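Local coordinates for protein AimR transcriptional regulator (Bacillus phage phi3T, PDB 5ZVV) that activates transcription of the phage aimX locus as a homodimer, apparently favouring lysis, until the arbitrium peptide turns it into an inactive monomer and lysogeny follows, at residues Met5-Cys10 against Gly31-Val36; Lys190-Met195 against Val223-Phe228; His213-Ile218 against Leu232-Thr237; Asp289-Leu294 against Asp315-Arg320; Leu294-Phe299 against Tyr331-Leu336. One frame throughout, in Å; residues are numbered along the deposited sequence.

Contact 1 (Met5-Cys10 against Gly31-Val36); sequences MIKNEC and GFYKFV
Ile6 meets Phe32 and Val36 where helix 2-11 runs nearly antiparallel (153°) to helix 29-36, two members of the small N-terminal helical bundle that also includes helices 14-24 and 47-56. Its CG2 sits between Phe32, 4.1 Å from CZ of that ring, and the methyls of Val36; Ile6 CD1 adds a contact to Val36 CB at 4.0 Å, and Leu49 and Leu56 of helix 47-56 pack on the same isoleucine. One residue on, Lys7 holds its CG anti to the backbone N (chi1 178°) and runs fully extended across the ring of Tyr33. The CG methylene sits over the ring centre, 3.7 Å from the Tyr33 centroid, in a CH-pi contact to the face. Cys10, a turn later, meets two rings at their edges. Its CB lies near the plane of Tyr33, close to the hydroxyl end, and Ala17 of helix 14-24 touches both residues. In a sulfur-aromatic contact, Cys10 SG approaches the rim of the Phe32 ring, 3.9 Å from Phe32 CE2.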
# COMPACT_ATOMS: atom_id res chain seq x y z
N MSE A 5 -27.99 20.57 36.68
CA MSE A 5 -26.88 20.04 37.46
C MSE A 5 -25.66 20.94 37.40
O MSE A 5 -24.91 21.06 38.37
CB MSE A 5 -26.52 18.63 36.99
CG MSE A 5 -27.60 17.61 37.26
SE MSE A 5 -27.06 15.82 36.72
CE MSE A 5 -28.82 15.13 36.23
N ILE A 6 -25.45 21.58 36.24
CA ILE A 6 -24.37 22.55 36.12
C ILE A 6 -24.63 23.75 37.03
O ILE A 6 -23.76 24.16 37.80
CB ILE A 6 -24.20 22.99 34.65
CG1 ILE A 6 -23.76 21.80 33.80
CG2 ILE A 6 -23.21 24.14 34.55
CD1 ILE A 6 -23.95 22.00 32.32
N LYS A 7 -25.84 24.31 36.97
CA LYS A 7 -26.17 25.45 37.80
C LYS A 7 -26.05 25.12 39.28
O LYS A 7 -25.52 25.93 40.06
CB LYS A 7 -27.58 25.95 37.48
CG LYS A 7 -28.03 27.12 38.33
CD LYS A 7 -29.42 27.59 37.94
CE LYS A 7 -29.87 28.77 38.79
NZ LYS A 7 -31.20 29.28 38.38
N ASN A 8 -26.51 23.94 39.69
CA ASN A 8 -26.47 23.57 41.11
C ASN A 8 -25.04 23.48 41.62
O ASN A 8 -24.76 23.88 42.76
CB ASN A 8 -27.19 22.24 41.33
CG ASN A 8 -28.68 22.33 41.06
OD1 ASN A 8 -29.28 23.39 41.20
ND2 ASN A 8 -29.28 21.21 40.68
N GLU A 9 -24.12 22.96 40.80
CA GLU A 9 -22.72 22.93 41.21
C GLU A 9 -22.15 24.33 41.32
O GLU A 9 -21.39 24.63 42.25
CB GLU A 9 -21.91 22.09 40.22
CG GLU A 9 -22.00 20.60 40.46
CD GLU A 9 -21.44 20.20 41.81
OE1 GLU A 9 -20.29 20.59 42.11
OE2 GLU A 9 -22.15 19.51 42.57
N CYS A 10 -22.51 25.21 40.38
CA CYS A 10 -21.98 26.57 40.37
C CYS A 10 -22.60 27.44 41.46
O CYS A 10 -21.95 28.39 41.92
CB CYS A 10 -22.20 27.20 38.99
SG CYS A 10 -21.39 26.31 37.64
N GLY A 31 -26.49 34.79 32.69
CA GLY A 31 -26.44 34.44 31.28
C GLY A 31 -25.80 33.08 31.05
O GLY A 31 -26.18 32.36 30.12
N PHE A 32 -24.84 32.71 31.90
CA PHE A 32 -24.23 31.39 31.80
C PHE A 32 -25.23 30.30 32.14
O PHE A 32 -25.34 29.30 31.42
CB PHE A 32 -23.01 31.33 32.73
CG PHE A 32 -22.42 29.97 32.88
CD1 PHE A 32 -21.81 29.34 31.81
CD2 PHE A 32 -22.46 29.31 34.10
CE1 PHE A 32 -21.26 28.09 31.94
CE2 PHE A 32 -21.91 28.05 34.24
CZ PHE A 32 -21.31 27.44 33.16
N TYR A 33 -25.99 30.49 33.23
CA TYR A 33 -27.02 29.52 33.60
C TYR A 33 -28.09 29.42 32.52
O TYR A 33 -28.57 28.32 32.22
CB TYR A 33 -27.65 29.90 34.94
CG TYR A 33 -26.69 29.85 36.11
CD1 TYR A 33 -25.61 28.99 36.11
CD2 TYR A 33 -26.88 30.67 37.22
CE1 TYR A 33 -24.73 28.94 37.18
CE2 TYR A 33 -26.01 30.63 38.29
CZ TYR A 33 -24.94 29.76 38.27
OH TYR A 33 -24.07 29.73 39.34
N LYS A 34 -28.47 30.55 31.92
CA LYS A 34 -29.40 30.51 30.80
C LYS A 34 -28.82 29.70 29.65
O LYS A 34 -29.53 28.90 29.03
CB LYS A 34 -29.75 31.93 30.34
CG LYS A 34 -30.79 32.02 29.21
CD LYS A 34 -31.14 33.46 28.83
CE LYS A 34 -32.15 33.52 27.69
NZ LYS A 34 -32.49 34.93 27.31
N PHE A 35 -27.53 29.89 29.36
CA PHE A 35 -26.91 29.16 28.26
C PHE A 35 -26.93 27.66 28.51
O PHE A 35 -27.38 26.89 27.66
CB PHE A 35 -25.47 29.64 28.03
CG PHE A 35 -24.65 28.69 27.20
CD1 PHE A 35 -25.00 28.41 25.89
CD2 PHE A 35 -23.54 28.07 27.74
CE1 PHE A 35 -24.26 27.53 25.13
CE2 PHE A 35 -22.79 27.18 26.98
CZ PHE A 35 -23.15 26.92 25.67
N VAL A 36 -26.44 27.23 29.68
CA VAL A 36 -26.40 25.80 29.95
C VAL A 36 -27.80 25.22 30.11
O VAL A 36 -27.99 24.01 29.91
CB VAL A 36 -25.53 25.50 31.19
CG1 VAL A 36 -24.11 26.02 30.98
CG2 VAL A 36 -26.15 26.10 32.45

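Contact 2 (Lys190-Met195 against Val223-Phe228); sequences KSRVSM and VNRICF
The segments Lys190-Met195 and Val223-Phe228 run in the same general direction, their short axes 10.5 Å apart and inclined at 28°, with Ser191 and Ile226 facing each other at the closest point of the backbones. Ile226 points toward the other helix and carries most of the apolar contact. Its CG2, anti to the backbone N, lies 4.1 Å from Ser191 CB and 4.0 Å from Met195 CG, a selenomethionine methylene; its CD1 meets that same Met195 CG. The bent Met195 chain passes alongside Ile226, running the other way, and carries its selenium toward the carbonyl oxygen of Ile226. Helices 184-203 and 224-237 are separated in sequence by helix 207-220, whose Ala217 touches both Met195 and Ile226, so this is packing between alternate helices of a TPR-like helical array. Ile88 of helix 77-88 covers Ser191, Arg192 and Ile226 as well. Beside the apolar patch, the extended Arg192 and the bent Arg225 lie nearly perpendicular, with guanidinium planes 83° apart. One water accepts from both, at 3.1 Å from Arg192 NH1 and 3.3 Å from Arg225 NH1. Both arginines have further partners: Arg192 forms salt bridges to Glu84 and Asp87, and Arg225 NE donates to the carbonyl oxygen of Ile88.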
# COMPACT_ATOMS: atom_id res chain seq x y z
N LYS A 190 -8.46 17.81 13.40
CA LYS A 190 -7.04 18.11 13.56
C LYS A 190 -6.40 17.16 14.56
O LYS A 190 -5.33 16.61 14.30
CB LYS A 190 -6.84 19.56 13.98
CG LYS A 190 -6.89 20.58 12.84
CD LYS A 190 -6.64 21.99 13.38
CE LYS A 190 -6.76 23.04 12.29
NZ LYS A 190 -6.68 24.42 12.85
N SER A 191 -7.04 16.97 15.71
CA SER A 191 -6.48 16.05 16.70
C SER A 191 -6.39 14.63 16.15
O SER A 191 -5.38 13.95 16.34
CB SER A 191 -7.31 16.09 17.98
OG SER A 191 -8.64 15.67 17.74
N ARG A 192 -7.44 14.18 15.45
CA ARG A 192 -7.41 12.85 14.83
C ARG A 192 -6.20 12.69 13.92
O ARG A 192 -5.37 11.78 14.11
CB ARG A 192 -8.70 12.62 14.03
CG ARG A 192 -9.97 12.38 14.83
CD ARG A 192 -11.12 12.18 13.87
NE ARG A 192 -12.41 11.94 14.52
CZ ARG A 192 -12.89 10.74 14.82
NH1 ARG A 192 -12.18 9.65 14.54
NH2 ARG A 192 -14.08 10.63 15.40
N VAL A 193 -6.08 13.57 12.92
CA VAL A 193 -4.98 13.47 11.97
C VAL A 193 -3.63 13.59 12.68
O VAL A 193 -2.66 12.94 12.29
CB VAL A 193 -5.14 14.52 10.86
CG1 VAL A 193 -3.98 14.47 9.88
CG2 VAL A 193 -6.46 14.31 10.13
N SER A 194 -3.57 14.42 13.72
CA SER A 194 -2.33 14.55 14.48
C SER A 194 -1.91 13.22 15.08
O SER A 194 -0.74 12.83 15.01
CB SER A 194 -2.49 15.61 15.58
OG SER A 194 -2.23 16.91 15.08
N MSE A 195 -2.86 12.50 15.68
CA MSE A 195 -2.50 11.21 16.27
C MSE A 195 -2.09 10.20 15.20
O MSE A 195 -1.09 9.47 15.37
CB MSE A 195 -3.65 10.66 17.11
CG MSE A 195 -3.70 11.29 18.49
SE MSE A 195 -1.88 11.57 19.19
CE MSE A 195 -1.31 9.70 19.30
N VAL A 223 -9.80 15.65 24.70
CA VAL A 223 -10.41 14.33 24.67
C VAL A 223 -9.47 13.33 25.33
O VAL A 223 -8.27 13.30 25.03
CB VAL A 223 -10.74 13.92 23.23
CG1 VAL A 223 -11.19 12.46 23.17
CG2 VAL A 223 -11.82 14.83 22.66
N ASN A 224 -10.01 12.51 26.24
CA ASN A 224 -9.17 11.61 27.02
C ASN A 224 -8.45 10.60 26.13
O ASN A 224 -7.27 10.32 26.35
CB ASN A 224 -10.01 10.89 28.08
CG ASN A 224 -10.41 11.79 29.23
OD1 ASN A 224 -11.56 11.80 29.66
ND2 ASN A 224 -9.45 12.56 29.73
N ARG A 225 -9.14 10.06 25.13
CA ARG A 225 -8.51 9.08 24.25
C ARG A 225 -7.33 9.69 23.50
O ARG A 225 -6.23 9.10 23.45
CB ARG A 225 -9.55 8.52 23.27
CG ARG A 225 -9.03 7.42 22.33
CD ARG A 225 -8.45 8.00 21.03
NE ARG A 225 -9.50 8.40 20.10
CZ ARG A 225 -9.75 7.76 18.96
NH1 ARG A 225 -10.73 8.18 18.17
NH2 ARG A 225 -9.02 6.71 18.61
N ILE A 226 -7.53 10.87 22.91
CA ILE A 226 -6.47 11.53 22.15
C ILE A 226 -5.25 11.76 23.02
O ILE A 226 -4.12 11.39 22.65
CB ILE A 226 -6.99 12.85 21.55
CG1 ILE A 226 -8.07 12.58 20.49
CG2 ILE A 226 -5.83 13.67 20.96
CD1 ILE A 226 -7.57 11.82 19.27
N CYS A 227 -5.44 12.36 24.19
CA CYS A 227 -4.30 12.68 25.04
C CYS A 227 -3.63 11.42 25.57
O CYS A 227 -2.39 11.37 25.68
CB CYS A 227 -4.74 13.58 26.19
SG CYS A 227 -5.32 15.20 25.67
N PHE A 228 -4.42 10.40 25.90
CA PHE A 228 -3.86 9.13 26.36
C PHE A 228 -2.93 8.54 25.31
O PHE A 228 -1.77 8.22 25.60
CB PHE A 228 -4.97 8.15 26.71
CG PHE A 228 -4.48 6.75 26.96
CD1 PHE A 228 -3.88 6.41 28.16
CD2 PHE A 228 -4.59 5.78 25.98
CE1 PHE A 228 -3.41 5.13 28.38
CE2 PHE A 228 -4.13 4.49 26.19
CZ PHE A 228 -3.54 4.17 27.40
O HOH W 1 -12.50 6.83 15.76

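Contact 3 (His213-Ile218 against Leu232-Thr237); sequences HSNRAI and LTIGNT
Ile234 projects from helix 224-237 onto Ser214, Asn215 and Ile218 of helix 207-220. Its CB points toward that helix, and with CG1 anti to the carbonyl carbon (chi1 -68°) the longer branch continues across the gap. CG1 is the first atom to touch, 3.6 Å from Ser214 CB. Beyond it, CD1 is shared among three residues: Ser214 CB lies 3.9 Å away, Asn215 OD1 comes within 3.5 Å of Ile234 CD1 from an asparagine side chain set nearly perpendicular to the isoleucine, and Ile218 CD1 meets the methyl tip to tip at 4.1 Å. Next to this, Ser214 OG rests 3.4 Å from the methyl CG2 of Thr233. This is a van der Waals contact with a methyl; the hydroxyls themselves are bonded within their own helices, Ser214 OG to the carbonyl oxygen of Ala210 and Thr233 OG1 to that of Phe229, and Thr233 OG1 is also hydrogen-bonded with Asn199 OD1 of helix 184-203. Ser214 and Ile234 have the nearest CA atoms of the two segments, 6.7 Å apart, while the short axes stay 9.7 Å apart. Two helices consecutive in the chain, antiparallel at 156° and joined by a short turn, form a helical hairpin of the kind from which TPR-like arrays are built.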
# COMPACT_ATOMS: atom_id res chain seq x y z
N HIS A 213 3.79 15.74 16.46
CA HIS A 213 2.37 15.47 16.24
C HIS A 213 1.66 15.16 17.55
O HIS A 213 0.52 15.61 17.76
CB HIS A 213 2.20 14.32 15.24
CG HIS A 213 2.68 14.64 13.86
ND1 HIS A 213 2.11 15.64 13.09
CD2 HIS A 213 3.66 14.10 13.10
CE1 HIS A 213 2.72 15.69 11.92
NE2 HIS A 213 3.67 14.77 11.90
N SER A 214 2.30 14.40 18.44
CA SER A 214 1.67 14.06 19.71
C SER A 214 1.43 15.31 20.55
O SER A 214 0.33 15.52 21.08
CB SER A 214 2.54 13.06 20.48
OG SER A 214 2.73 11.86 19.76
N ASN A 215 2.46 16.16 20.68
CA ASN A 215 2.32 17.39 21.45
C ASN A 215 1.26 18.30 20.84
O ASN A 215 0.50 18.94 21.57
CB ASN A 215 3.66 18.10 21.53
CG ASN A 215 4.57 17.52 22.60
OD1 ASN A 215 4.12 17.20 23.70
ND2 ASN A 215 5.85 17.38 22.27
N ARG A 216 1.19 18.36 19.51
CA ARG A 216 0.16 19.19 18.89
C ARG A 216 -1.23 18.65 19.18
O ARG A 216 -2.17 19.42 19.44
CB ARG A 216 0.41 19.30 17.39
CG ARG A 216 -0.40 20.41 16.75
CD ARG A 216 0.10 20.81 15.38
NE ARG A 216 -0.74 21.87 14.85
CZ ARG A 216 -1.78 21.67 14.05
NH1 ARG A 216 -2.50 22.70 13.63
NH2 ARG A 216 -2.11 20.44 13.67
N ALA A 217 -1.39 17.32 19.15
CA ALA A 217 -2.66 16.72 19.52
C ALA A 217 -3.04 17.08 20.95
O ALA A 217 -4.19 17.43 21.22
CB ALA A 217 -2.60 15.20 19.34
N ILE A 218 -2.08 17.00 21.88
CA ILE A 218 -2.35 17.37 23.27
C ILE A 218 -2.74 18.84 23.36
O ILE A 218 -3.61 19.22 24.16
CB ILE A 218 -1.13 17.06 24.15
CG1 ILE A 218 -0.95 15.55 24.30
CG2 ILE A 218 -1.27 17.71 25.52
CD1 ILE A 218 0.42 15.14 24.80
N LEU A 232 1.13 8.15 25.41
CA LEU A 232 1.61 6.81 25.10
C LEU A 232 2.62 6.85 23.96
O LEU A 232 3.67 6.19 24.03
CB LEU A 232 0.42 5.92 24.74
CG LEU A 232 0.59 4.41 24.83
CD1 LEU A 232 0.84 3.98 26.27
CD2 LEU A 232 -0.63 3.70 24.26
N THR A 233 2.34 7.64 22.92
CA THR A 233 3.26 7.72 21.78
C THR A 233 4.57 8.40 22.17
O THR A 233 5.64 7.94 21.77
CB THR A 233 2.60 8.46 20.62
OG1 THR A 233 1.42 7.76 20.20
CG2 THR A 233 3.56 8.57 19.44
N ILE A 234 4.50 9.48 22.95
CA ILE A 234 5.72 10.17 23.38
C ILE A 234 6.60 9.22 24.18
O ILE A 234 7.79 9.04 23.90
CB ILE A 234 5.36 11.43 24.18
CG1 ILE A 234 4.70 12.48 23.27
CG2 ILE A 234 6.59 12.01 24.87
CD1 ILE A 234 4.17 13.69 23.99
N GLY A 235 6.01 8.58 25.20
CA GLY A 235 6.75 7.60 25.97
C GLY A 235 7.35 6.52 25.10
O GLY A 235 8.48 6.08 25.33
N ASN A 236 6.61 6.08 24.08
CA ASN A 236 7.15 5.09 23.16
C ASN A 236 8.36 5.63 22.40
O ASN A 236 9.33 4.90 22.16
CB ASN A 236 6.08 4.62 22.18
CG ASN A 236 5.03 3.74 22.84
OD1 ASN A 236 5.23 3.26 23.95
ND2 ASN A 236 3.92 3.53 22.15
N THR A 237 8.33 6.91 22.03
CA THR A 237 9.49 7.50 21.36
C THR A 237 10.68 7.63 22.29
O THR A 237 11.80 7.81 21.81
CB THR A 237 9.17 8.88 20.78
OG1 THR A 237 8.91 9.80 21.84
CG2 THR A 237 7.98 8.81 19.84

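Contact 4 (Asp289-Leu294 against Asp315-Arg320); sequences DNIKYL and DELSSR
Ile291 CG1 lies over one face of the Arg320 guanidinium, offset toward its rim and 3.9 Å from Arg320 NH2, while the edge of the group is turned to the carbonyl oxygen of Asp289. Both terminal nitrogens grip that single oxygen in the guanidinium plane: Arg320 NH1 donates to Asp289 O at 2.8 Å, Arg320 NH2 at 3.1 Å. Also at the edge, Glu316 OE1 makes a salt bridge with Arg320 NH1 at 3.5 Å, which should help fix the rotation of the group. Bends at chi2 and chi3 (-75° and -63°) fold the arginine back. Leu317 CD2 packs on Ile291 CG2 at 4.0 Å and on Leu294 CD1 at 4.1 Å. Asn290, the N-cap residue, accepts from Lys292 N at 2.7 Å through its OD1. The contact joins the loop before helix 291-304 and its first turn to the last part of helix 307-318 and the residues that follow, as in a helical hairpin; Glu326 and Tyr330 of helix 324-338 pack on Ile291 and Leu317.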
# COMPACT_ATOMS: atom_id res chain seq x y z
N ASP A 289 -4.50 -13.49 29.24
CA ASP A 289 -3.91 -14.34 28.21
C ASP A 289 -3.80 -13.59 26.89
O ASP A 289 -3.62 -14.22 25.84
CB ASP A 289 -4.70 -15.64 28.04
CG ASP A 289 -6.15 -15.42 27.68
OD1 ASP A 289 -6.61 -14.26 27.68
OD2 ASP A 289 -6.84 -16.43 27.40
N ASN A 290 -3.91 -12.27 26.93
CA ASN A 290 -3.57 -11.44 25.78
C ASN A 290 -2.13 -11.73 25.35
O ASN A 290 -1.24 -11.88 26.19
CB ASN A 290 -3.72 -9.96 26.15
CG ASN A 290 -3.39 -9.02 25.00
OD1 ASN A 290 -2.23 -8.85 24.63
ND2 ASN A 290 -4.41 -8.39 24.44
N ILE A 291 -1.92 -11.83 24.04
CA ILE A 291 -0.61 -12.19 23.52
C ILE A 291 0.46 -11.21 24.01
O ILE A 291 1.53 -11.61 24.47
CB ILE A 291 -0.63 -12.27 21.98
CG1 ILE A 291 -1.48 -13.46 21.52
CG2 ILE A 291 0.79 -12.39 21.43
CD1 ILE A 291 -1.62 -13.55 20.01
N LYS A 292 0.17 -9.91 23.92
CA LYS A 292 1.20 -8.93 24.26
C LYS A 292 1.54 -8.97 25.74
O LYS A 292 2.71 -8.93 26.12
CB LYS A 292 0.77 -7.53 23.84
CG LYS A 292 1.85 -6.48 24.09
CD LYS A 292 1.43 -5.08 23.68
CE LYS A 292 2.56 -4.09 23.92
NZ LYS A 292 2.15 -2.69 23.63
N TYR A 293 0.52 -9.04 26.61
CA TYR A 293 0.79 -9.01 28.04
C TYR A 293 1.42 -10.31 28.51
O TYR A 293 2.23 -10.31 29.45
CB TYR A 293 -0.50 -8.71 28.81
CG TYR A 293 -1.16 -7.43 28.34
CD1 TYR A 293 -0.39 -6.35 27.93
CD2 TYR A 293 -2.54 -7.32 28.29
CE1 TYR A 293 -0.98 -5.19 27.49
CE2 TYR A 293 -3.14 -6.16 27.85
CZ TYR A 293 -2.35 -5.09 27.45
OH TYR A 293 -2.94 -3.93 27.01
N LEU A 294 1.07 -11.43 27.87
CA LEU A 294 1.79 -12.68 28.11
C LEU A 294 3.26 -12.54 27.71
O LEU A 294 4.15 -13.01 28.43
CB LEU A 294 1.13 -13.82 27.34
CG LEU A 294 -0.14 -14.41 27.93
CD1 LEU A 294 -0.70 -15.51 27.03
CD2 LEU A 294 0.13 -14.94 29.33
N ASP A 315 5.86 -21.22 24.92
CA ASP A 315 5.31 -22.43 24.33
C ASP A 315 3.81 -22.30 24.11
O ASP A 315 3.29 -22.73 23.08
CB ASP A 315 5.60 -23.64 25.23
CG ASP A 315 7.06 -24.05 25.20
OD1 ASP A 315 7.83 -23.49 24.40
OD2 ASP A 315 7.43 -24.94 26.00
N GLU A 316 3.10 -21.70 25.07
CA GLU A 316 1.68 -21.42 24.86
C GLU A 316 1.48 -20.43 23.72
O GLU A 316 0.50 -20.53 22.98
CB GLU A 316 1.05 -20.90 26.15
CG GLU A 316 -0.47 -21.05 26.22
CD GLU A 316 -1.22 -19.96 25.46
OE1 GLU A 316 -0.66 -18.86 25.28
OE2 GLU A 316 -2.37 -20.21 25.05
N LEU A 317 2.40 -19.48 23.56
CA LEU A 317 2.25 -18.47 22.52
C LEU A 317 2.49 -19.04 21.13
O LEU A 317 1.91 -18.54 20.16
CB LEU A 317 3.20 -17.30 22.78
CG LEU A 317 2.81 -16.36 23.92
CD1 LEU A 317 3.92 -15.37 24.23
CD2 LEU A 317 1.52 -15.63 23.58
N SER A 318 3.33 -20.07 21.01
CA SER A 318 3.62 -20.64 19.70
C SER A 318 2.37 -21.20 19.03
O SER A 318 2.29 -21.25 17.80
CB SER A 318 4.69 -21.72 19.82
OG SER A 318 4.15 -22.89 20.41
N SER A 319 1.39 -21.65 19.82
CA SER A 319 0.13 -22.13 19.28
C SER A 319 -0.89 -21.02 19.07
O SER A 319 -1.92 -21.26 18.42
CB SER A 319 -0.47 -23.21 20.19
OG SER A 319 -0.77 -22.68 21.47
N ARG A 320 -0.64 -19.82 19.60
CA ARG A 320 -1.53 -18.69 19.39
C ARG A 320 -1.26 -18.06 18.03
O ARG A 320 -0.22 -18.28 17.40
CB ARG A 320 -1.35 -17.65 20.49
CG ARG A 320 -1.54 -18.19 21.90
CD ARG A 320 -3.00 -18.42 22.23
NE ARG A 320 -3.78 -17.18 22.21
CZ ARG A 320 -3.87 -16.34 23.23
NH1 ARG A 320 -3.24 -16.60 24.37
NH2 ARG A 320 -4.61 -15.24 23.12

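Contact 5 (Leu294-Phe299 against Tyr331-Leu336); sequences LQLRAF and YYYKGL
Gln295 OE1 accepts a hydrogen bond from a water 3.0 Å away, and the same water lies unusually close, 2.5 Å, to Tyr333 OH. The bridge links helices 291-304 and 324-338, alternate members of the TPR-like array, which run almost parallel at 16°. The amide of Gln295 is held from its other end too, since NE2 donates to Gln322 OE1 and to the carbonyl oxygen of Glu326. Beside the bridge, Gln295 CB packs 3.8 Å from Tyr333 CE2, with the amide and ring planes turned 79° apart. Tyr333 then carries most of the apolar contact. Its CE1 sits over one face of the Phe299 ring, toward the rim and 3.4 Å from Phe299 CD2, but the ring planes are inclined to each other, an oblique pairing. Phe299 has its CG anti to the backbone N (chi1 -164°), which directs the ring across toward helix 324-338. Phe272 of helix 260-277 touches Tyr333, and Ile276 of the same helix touches Phe299, so helix 260-277 packs on both rings. Farther round the ring, Leu336 CD1 packs against Phe299 CE1 at 3.7 Å.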
# COMPACT_ATOMS: atom_id res chain seq x y z
N LEU A 294 1.07 -11.43 27.87
CA LEU A 294 1.79 -12.68 28.11
C LEU A 294 3.26 -12.54 27.71
O LEU A 294 4.15 -13.01 28.43
CB LEU A 294 1.13 -13.82 27.34
CG LEU A 294 -0.14 -14.41 27.93
CD1 LEU A 294 -0.70 -15.51 27.03
CD2 LEU A 294 0.13 -14.94 29.33
N GLN A 295 3.52 -11.91 26.56
CA GLN A 295 4.90 -11.67 26.13
C GLN A 295 5.65 -10.83 27.15
O GLN A 295 6.81 -11.12 27.47
CB GLN A 295 4.92 -10.98 24.77
CG GLN A 295 4.61 -11.87 23.59
CD GLN A 295 4.91 -11.17 22.28
OE1 GLN A 295 5.26 -9.99 22.26
NE2 GLN A 295 4.79 -11.90 21.17
N LEU A 296 5.01 -9.78 27.66
CA LEU A 296 5.66 -8.92 28.64
C LEU A 296 5.93 -9.67 29.94
O LEU A 296 6.98 -9.48 30.57
CB LEU A 296 4.80 -7.68 28.90
CG LEU A 296 4.73 -6.75 27.69
CD1 LEU A 296 3.81 -5.57 27.94
CD2 LEU A 296 6.13 -6.28 27.34
N ARG A 297 5.00 -10.53 30.35
CA ARG A 297 5.20 -11.33 31.55
C ARG A 297 6.36 -12.31 31.37
O ARG A 297 7.17 -12.50 32.29
CB ARG A 297 3.91 -12.07 31.90
CG ARG A 297 4.00 -12.96 33.13
CD ARG A 297 2.66 -13.63 33.40
NE ARG A 297 2.73 -14.54 34.54
CZ ARG A 297 1.73 -15.31 34.94
NH1 ARG A 297 0.56 -15.28 34.31
NH2 ARG A 297 1.89 -16.11 35.99
N ALA A 298 6.46 -12.92 30.19
CA ALA A 298 7.60 -13.80 29.92
C ALA A 298 8.90 -13.02 29.90
O ALA A 298 9.94 -13.51 30.36
CB ALA A 298 7.38 -14.54 28.60
N PHE A 299 8.88 -11.80 29.36
CA PHE A 299 10.03 -10.91 29.42
C PHE A 299 10.48 -10.69 30.86
O PHE A 299 11.66 -10.86 31.20
CB PHE A 299 9.67 -9.59 28.74
CG PHE A 299 10.85 -8.72 28.38
CD1 PHE A 299 12.15 -9.10 28.66
CD2 PHE A 299 10.64 -7.50 27.75
CE1 PHE A 299 13.22 -8.29 28.32
CE2 PHE A 299 11.70 -6.68 27.41
CZ PHE A 299 13.00 -7.07 27.70
N TYR A 331 10.44 -13.91 18.96
CA TYR A 331 11.77 -14.45 18.72
C TYR A 331 12.86 -13.63 19.39
O TYR A 331 13.95 -14.16 19.64
CB TYR A 331 12.03 -14.54 17.21
CG TYR A 331 11.13 -15.50 16.48
CD1 TYR A 331 11.45 -16.85 16.38
CD2 TYR A 331 9.95 -15.07 15.90
CE1 TYR A 331 10.63 -17.74 15.72
CE2 TYR A 331 9.11 -15.95 15.23
CZ TYR A 331 9.46 -17.28 15.14
OH TYR A 331 8.63 -18.16 14.48
N TYR A 332 12.60 -12.35 19.70
CA TYR A 332 13.56 -11.61 20.52
C TYR A 332 13.68 -12.23 21.91
O TYR A 332 14.78 -12.42 22.43
CB TYR A 332 13.17 -10.14 20.61
CG TYR A 332 14.04 -9.35 21.57
CD1 TYR A 332 15.38 -9.13 21.30
CD2 TYR A 332 13.51 -8.83 22.75
CE1 TYR A 332 16.18 -8.42 22.18
CE2 TYR A 332 14.30 -8.11 23.63
CZ TYR A 332 15.63 -7.91 23.34
OH TYR A 332 16.42 -7.20 24.21
N TYR A 333 12.54 -12.57 22.52
CA TYR A 333 12.58 -13.19 23.85
C TYR A 333 13.16 -14.60 23.79
O TYR A 333 13.95 -14.99 24.66
CB TYR A 333 11.17 -13.21 24.45
CG TYR A 333 10.53 -11.84 24.52
CD1 TYR A 333 11.24 -10.75 24.99
CD2 TYR A 333 9.22 -11.65 24.10
CE1 TYR A 333 10.66 -9.50 25.05
CE2 TYR A 333 8.64 -10.40 24.15
CZ TYR A 333 9.36 -9.33 24.63
OH TYR A 333 8.78 -8.09 24.68
N LYS A 334 12.77 -15.37 22.78
CA LYS A 334 13.38 -16.69 22.58
C LYS A 334 14.89 -16.57 22.45
O LYS A 334 15.63 -17.43 22.94
CB LYS A 334 12.79 -17.37 21.34
CG LYS A 334 11.30 -17.65 21.43
CD LYS A 334 11.02 -18.95 22.16
CE LYS A 334 11.49 -20.14 21.34
NZ LYS A 334 11.15 -21.42 22.01
N GLY A 335 15.37 -15.51 21.80
CA GLY A 335 16.80 -15.29 21.71
C GLY A 335 17.41 -14.91 23.05
O GLY A 335 18.52 -15.34 23.38
N LEU A 336 16.70 -14.09 23.83
CA LEU A 336 17.17 -13.77 25.17
C LEU A 336 17.37 -15.04 26.00
O LEU A 336 18.33 -15.14 26.76
CB LEU A 336 16.20 -12.83 25.87
CG LEU A 336 16.23 -11.37 25.42
CD1 LEU A 336 15.24 -10.54 26.23
CD2 LEU A 336 17.63 -10.79 25.54
O HOH W 2 6.46 -7.82 23.91

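From the N terminus, contact 1 closes first, a loop of 20 residues within the N-terminal bundle, and stands in series with all the others. Contacts 2 and 3, closing loops of 27 and 13 residues, cross in sequence: helix 224-237 serves both, pairing with helix 184-203 in one and helix 207-220 in the other. Met195 and Ser194 touch Ala217 where they meet. Contacts 4 and 5, with loops of 20 and 31 residues, also cross, but here the shared helix 291-304 comes first, pairing with helix 307-318 and then helix 324-338; Leu317 packs on Gln295 between them. Contacts 1 and 5, about 54 Å apart between centres, lie on opposite sides of the chain's centre.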